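Local coordinates for (R)-specific secondary-alkylsulfatase (Pseudomonas sp., PDB 4AXH), which hydrolyses secondary alkyl sulfate esters enantioselectively, using zinc ions and inverting the configuration to release (S)-alcohols and sulfate, at residues I558-L572 against K641-S653. Numbering follows the deposited sequence.
Sequences IRLDTDKAVGHDMTL and KLGEFFGLLDSFS
Arg559 grips the backbone of Asp650 with its own backbone carbonyl and with its guanidinium. Asp650 N donates to Arg559 O (2.8 Å), and Asp561 N donates to Leu648 O (3.0 Å); these two bonds flank Leu560 and Leu649 in a single beta bridge, just where the chain leaves helix 549-559. Arginine suits its position because it offers two neighbouring N-H donors that can converge on one backbone oxygen, and the bend of Arg559 at chi3 (58°) turns them toward it. Asp650 O lies in the guanidinium plane and accepts from both Arg559 NE (2.6 Å) and Arg559 NH2 (2.9 Å). Leu649 CB covers one face of the group.

Charge gathers at the neighbouring acids. Asp561 OD2 and Asp650 OD1 stand 3.2 Å apart, like charges that Lys564 NZ probably eases through a long ion pair with each. Asn385 ND2 of the second subunit hydrogen-bonds Ile558 O and, weakly, Asp650 OD2, placing this junction at the dimer interface. At the other end, His568 ND1 donates to Glu644 OE2 (2.7 Å) on the anti side of the carboxylate. The ring is turned 78° from the carboxylate plane, and an extended glutamate, its CG anti to the backbone N (chi1 -177°), is long enough to span the gap from the helix.

Apolar side chains fill the space between these polar links. Leu648 sets CD2 against the backbone of Lys564 and CD1 against Ala565 and His568 CB, and its CB meets Leu560 CD1. The unbranched Met570, bent at its end, lays its sulfur by Phe645 CB and its methyl against the Glu644 carboxyl carbon, while Leu572 CD2 touches both Leu642 CD1 and Phe645 CB.

In the C-terminal alkylsulfatase domain, helix 640-646 thus crosses strand 570-576, which pairs with strand 581-588, and Leu642 reaches on to strand 605-609 and helix 624-630.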
loop_
_atom_site.group_PDB
_atom_site.type_symbol
_atom_site.label_atom_id
_atom_site.label_comp_id
_atom_site.label_asym_id
_atom_site.label_seq_id
_atom_site.Cartn_x
_atom_site.Cartn_y
_atom_site.Cartn_z
ATOM N N ILE A 558 -18.532 -8.118 5.238
ATOM C CA ILE A 558 -18.436 -7.247 4.066
ATOM C C ILE A 558 -19.813 -7.157 3.370
ATOM O O ILE A 558 -20.198 -6.081 2.921
ATOM C CB ILE A 558 -17.295 -7.789 3.137
ATOM C CG1 ILE A 558 -15.916 -7.379 3.670
ATOM C CG2 ILE A 558 -17.477 -7.382 1.670
ATOM C CD1 ILE A 558 -14.760 -8.248 3.216
ATOM N N ARG A 559 -20.529 -8.290 3.282
ATOM C CA ARG A 559 -21.866 -8.397 2.683
ATOM C C ARG A 559 -22.953 -7.741 3.563
ATOM O O ARG A 559 -23.932 -7.214 3.035
ATOM C CB ARG A 559 -22.216 -9.867 2.418
ATOM C CG ARG A 559 -21.514 -10.424 1.186
ATOM C CD ARG A 559 -22.051 -11.774 0.804
ATOM N NE ARG A 559 -23.486 -11.702 0.548
ATOM C CZ ARG A 559 -24.295 -12.750 0.564
ATOM N NH1 ARG A 559 -23.812 -13.962 0.799
ATOM N NH2 ARG A 559 -25.590 -12.596 0.326
ATOM N N LEU A 560 -22.762 -7.758 4.899
ATOM C CA LEU A 560 -23.676 -7.147 5.858
ATOM C C LEU A 560 -23.943 -5.674 5.517
ATOM O O LEU A 560 -23.006 -4.902 5.264
ATOM C CB LEU A 560 -23.136 -7.295 7.293
ATOM C CG LEU A 560 -24.031 -6.778 8.424
ATOM C CD1 LEU A 560 -25.110 -7.771 8.744
ATOM C CD2 LEU A 560 -23.225 -6.508 9.651
ATOM N N ASP A 561 -25.235 -5.320 5.478
ATOM C CA ASP A 561 -25.736 -3.989 5.182
ATOM C C ASP A 561 -25.936 -3.242 6.487
ATOM O O ASP A 561 -26.977 -3.390 7.132
ATOM C CB ASP A 561 -27.058 -4.069 4.394
ATOM C CG ASP A 561 -27.591 -2.756 3.822
ATOM O OD1 ASP A 561 -27.011 -1.679 4.133
ATOM O OD2 ASP A 561 -28.557 -2.808 3.026
ATOM N N THR A 562 -24.935 -2.418 6.849
ATOM C CA THR A 562 -24.878 -1.578 8.046
ATOM C C THR A 562 -26.183 -0.815 8.301
ATOM O O THR A 562 -26.669 -0.825 9.430
ATOM C CB THR A 562 -23.650 -0.667 7.966
ATOM O OG1 THR A 562 -22.504 -1.501 7.857
ATOM C CG2 THR A 562 -23.507 0.245 9.168
ATOM N N ASP A 563 -26.766 -0.197 7.260
ATOM C CA ASP A 563 -28.012 0.566 7.378
ATOM C C ASP A 563 -29.218 -0.223 7.903
ATOM O O ASP A 563 -29.876 0.237 8.844
ATOM C CB ASP A 563 -28.333 1.282 6.068
ATOM C CG ASP A 563 -27.319 2.341 5.697
ATOM O OD1 ASP A 563 -26.484 2.706 6.574
ATOM O OD2 ASP A 563 -27.363 2.821 4.539
ATOM N N LYS A 564 -29.497 -1.406 7.320
ATOM C CA LYS A 564 -30.612 -2.213 7.796
ATOM C C LYS A 564 -30.268 -3.000 9.072
ATOM O O LYS A 564 -31.137 -3.184 9.927
ATOM C CB LYS A 564 -31.303 -3.036 6.675
ATOM C CG LYS A 564 -30.405 -3.946 5.830
ATOM C CD LYS A 564 -31.097 -4.447 4.526
ATOM C CE LYS A 564 -30.370 -5.612 3.866
ATOM N NZ LYS A 564 -30.693 -5.765 2.419
ATOM N N ALA A 565 -28.979 -3.373 9.238
ATOM C CA ALA A 565 -28.469 -4.132 10.388
ATOM C C ALA A 565 -28.437 -3.359 11.714
ATOM O O ALA A 565 -28.313 -3.980 12.773
ATOM C CB ALA A 565 -27.103 -4.727 10.070
ATOM N N VAL A 566 -28.556 -2.017 11.657
ATOM C CA VAL A 566 -28.584 -1.154 12.844
ATOM C C VAL A 566 -29.873 -1.457 13.625
ATOM O O VAL A 566 -30.968 -1.470 13.041
ATOM C CB VAL A 566 -28.411 0.361 12.507
ATOM C CG1 VAL A 566 -28.872 1.258 13.652
ATOM C CG2 VAL A 566 -26.963 0.688 12.152
ATOM N N GLY A 567 -29.697 -1.736 14.921
ATOM C CA GLY A 567 -30.772 -2.081 15.838
ATOM C C GLY A 567 -31.130 -3.553 15.814
ATOM O O GLY A 567 -32.196 -3.936 16.298
ATOM N N HIS A 568 -30.255 -4.391 15.237
ATOM C CA HIS A 568 -30.454 -5.841 15.174
ATOM C C HIS A 568 -29.306 -6.582 15.884
ATOM O O HIS A 568 -29.007 -7.733 15.544
ATOM C CB HIS A 568 -30.639 -6.312 13.718
ATOM C CG HIS A 568 -31.938 -5.886 13.106
ATOM N ND1 HIS A 568 -33.032 -6.738 13.066
ATOM C CD2 HIS A 568 -32.276 -4.709 12.528
ATOM C CE1 HIS A 568 -33.994 -6.057 12.464
ATOM N NE2 HIS A 568 -33.587 -4.830 12.122
ATOM N N ASP A 569 -28.686 -5.922 16.891
ATOM C CA ASP A 569 -27.574 -6.447 17.678
ATOM C C ASP A 569 -27.891 -7.817 18.212
ATOM O O ASP A 569 -29.006 -8.051 18.669
ATOM C CB ASP A 569 -27.195 -5.486 18.814
ATOM C CG ASP A 569 -26.679 -4.112 18.379
ATOM O OD1 ASP A 569 -26.850 -3.751 17.189
ATOM O OD2 ASP A 569 -26.109 -3.398 19.227
ATOM N N MET A 570 -26.930 -8.736 18.088
ATOM C CA MET A 570 -27.026 -10.148 18.450
ATOM C C MET A 570 -25.646 -10.790 18.422
ATOM O O MET A 570 -24.712 -10.218 17.866
ATOM C CB MET A 570 -27.936 -10.897 17.450
ATOM C CG MET A 570 -27.489 -10.751 16.009
ATOM S SD MET A 570 -28.271 -11.874 14.839
ATOM C CE MET A 570 -29.557 -10.806 14.202
ATOM N N THR A 571 -25.542 -12.004 18.978
ATOM C CA THR A 571 -24.330 -12.823 19.016
ATOM C C THR A 571 -24.710 -14.207 18.537
ATOM O O THR A 571 -25.763 -14.718 18.913
ATOM C CB THR A 571 -23.731 -12.874 20.415
ATOM O OG1 THR A 571 -24.746 -13.289 21.327
ATOM C CG2 THR A 571 -23.136 -11.541 20.851
ATOM N N LEU A 572 -23.875 -14.803 17.688
ATOM C CA LEU A 572 -24.154 -16.107 17.099
ATOM C C LEU A 572 -22.947 -17.020 17.216
ATOM O O LEU A 572 -21.922 -16.753 16.591
ATOM C CB LEU A 572 -24.545 -15.962 15.601
ATOM C CG LEU A 572 -25.699 -15.000 15.204
ATOM C CD1 LEU A 572 -25.193 -13.563 14.999
ATOM C CD2 LEU A 572 -26.365 -15.459 13.914
ATOM N N LYS A 641 -32.995 -15.646 15.195
ATOM C CA LYS A 641 -31.866 -14.749 14.917
ATOM C C LYS A 641 -30.983 -15.140 13.730
ATOM O O LYS A 641 -30.312 -14.270 13.184
ATOM C CB LYS A 641 -31.022 -14.473 16.179
ATOM C CG LYS A 641 -31.776 -13.901 17.378
ATOM C CD LYS A 641 -31.687 -12.385 17.459
ATOM C CE LYS A 641 -32.541 -11.824 18.565
ATOM N NZ LYS A 641 -32.593 -10.341 18.511
ATOM N N LEU A 642 -30.987 -16.416 13.311
ATOM C CA LEU A 642 -30.176 -16.835 12.171
ATOM C C LEU A 642 -30.760 -16.300 10.881
ATOM O O LEU A 642 -30.047 -15.633 10.128
ATOM C CB LEU A 642 -29.973 -18.358 12.096
ATOM C CG LEU A 642 -28.908 -18.833 11.103
ATOM C CD1 LEU A 642 -27.544 -18.243 11.435
ATOM C CD2 LEU A 642 -28.801 -20.341 11.103
ATOM N N GLY A 643 -32.052 -16.555 10.668
ATOM C CA GLY A 643 -32.781 -16.088 9.493
ATOM C C GLY A 643 -32.765 -14.577 9.387
ATOM O O GLY A 643 -32.678 -14.029 8.279
ATOM N N GLU A 644 -32.830 -13.910 10.564
ATOM C CA GLU A 644 -32.768 -12.463 10.761
ATOM C C GLU A 644 -31.407 -11.978 10.246
ATOM O O GLU A 644 -31.352 -11.070 9.408
ATOM C CB GLU A 644 -32.927 -12.137 12.271
ATOM C CG GLU A 644 -32.965 -10.653 12.622
ATOM C CD GLU A 644 -33.143 -10.292 14.091
ATOM O OE1 GLU A 644 -33.492 -11.182 14.902
ATOM O OE2 GLU A 644 -32.950 -9.100 14.427
ATOM N N PHE A 645 -30.319 -12.625 10.718
ATOM C CA PHE A 645 -28.953 -12.305 10.330
ATOM C C PHE A 645 -28.754 -12.398 8.816
ATOM O O PHE A 645 -28.258 -11.444 8.223
ATOM C CB PHE A 645 -27.941 -13.164 11.115
ATOM C CG PHE A 645 -26.542 -13.167 10.558
ATOM C CD1 PHE A 645 -25.815 -11.984 10.449
ATOM C CD2 PHE A 645 -25.946 -14.352 10.146
ATOM C CE1 PHE A 645 -24.528 -11.984 9.914
ATOM C CE2 PHE A 645 -24.656 -14.354 9.612
ATOM C CZ PHE A 645 -23.957 -13.169 9.499
ATOM N N PHE A 646 -29.201 -13.500 8.196
ATOM C CA PHE A 646 -29.110 -13.742 6.759
ATOM C C PHE A 646 -29.926 -12.772 5.898
ATOM O O PHE A 646 -29.621 -12.593 4.712
ATOM C CB PHE A 646 -29.457 -15.208 6.445
ATOM C CG PHE A 646 -28.313 -16.145 6.726
ATOM C CD1 PHE A 646 -27.987 -16.503 8.028
ATOM C CD2 PHE A 646 -27.512 -16.611 5.696
ATOM C CE1 PHE A 646 -26.895 -17.334 8.291
ATOM C CE2 PHE A 646 -26.427 -17.453 5.960
ATOM C CZ PHE A 646 -26.125 -17.807 7.258
ATOM N N GLY A 647 -30.935 -12.148 6.507
ATOM C CA GLY A 647 -31.807 -11.174 5.858
ATOM C C GLY A 647 -31.173 -9.809 5.726
ATOM O O GLY A 647 -31.654 -8.966 4.965
ATOM N N LEU A 648 -30.074 -9.600 6.460
ATOM C CA LEU A 648 -29.303 -8.354 6.508
ATOM C C LEU A 648 -28.090 -8.367 5.566
ATOM O O LEU A 648 -27.328 -7.400 5.525
ATOM C CB LEU A 648 -28.850 -8.099 7.962
ATOM C CG LEU A 648 -29.972 -7.920 8.978
ATOM C CD1 LEU A 648 -29.452 -8.047 10.386
ATOM C CD2 LEU A 648 -30.710 -6.613 8.752
ATOM N N LEU A 649 -27.934 -9.451 4.802
ATOM C CA LEU A 649 -26.834 -9.682 3.884
ATOM C C LEU A 649 -27.141 -9.202 2.474
ATOM O O LEU A 649 -28.081 -9.694 1.854
ATOM C CB LEU A 649 -26.573 -11.194 3.862
ATOM C CG LEU A 649 -25.408 -11.756 4.655
ATOM C CD1 LEU A 649 -25.148 -10.987 5.956
ATOM C CD2 LEU A 649 -25.611 -13.233 4.908
ATOM N N ASP A 650 -26.324 -8.267 1.947
ATOM C CA ASP A 650 -26.439 -7.770 0.559
ATOM C C ASP A 650 -25.859 -8.820 -0.421
ATOM O O ASP A 650 -25.186 -9.767 0.002
ATOM C CB ASP A 650 -25.637 -6.459 0.352
ATOM C CG ASP A 650 -26.158 -5.184 1.010
ATOM O OD1 ASP A 650 -27.363 -4.854 0.816
ATOM O OD2 ASP A 650 -25.332 -4.442 1.602
ATOM N N SER A 651 -26.088 -8.617 -1.726
ATOM C CA SER A 651 -25.541 -9.450 -2.803
ATOM C C SER A 651 -24.890 -8.554 -3.873
ATOM O O SER A 651 -25.446 -7.510 -4.234
ATOM C CB SER A 651 -26.601 -10.375 -3.398
ATOM O OG SER A 651 -26.519 -11.670 -2.822
ATOM N N PHE A 652 -23.682 -8.917 -4.308
ATOM C CA PHE A 652 -22.933 -8.094 -5.252
ATOM C C PHE A 652 -22.925 -8.659 -6.635
ATOM O O PHE A 652 -22.716 -9.856 -6.806
ATOM C CB PHE A 652 -21.486 -7.872 -4.788
ATOM C CG PHE A 652 -21.273 -7.419 -3.360
ATOM C CD1 PHE A 652 -21.702 -6.164 -2.934
ATOM C CD2 PHE A 652 -20.614 -8.231 -2.450
ATOM C CE1 PHE A 652 -21.510 -5.749 -1.605
ATOM C CE2 PHE A 652 -20.411 -7.812 -1.133
ATOM C CZ PHE A 652 -20.863 -6.578 -0.717
ATOM N N SER A 653 -23.107 -7.786 -7.631
ATOM C CA SER A 653 -23.069 -8.163 -9.042
ATOM C C SER A 653 -21.800 -7.562 -9.689
ATOM O O SER A 653 -21.593 -6.347 -9.601
ATOM C CB SER A 653 -24.327 -7.695 -9.771
ATOM O OG SER A 653 -24.449 -8.317 -11.042
#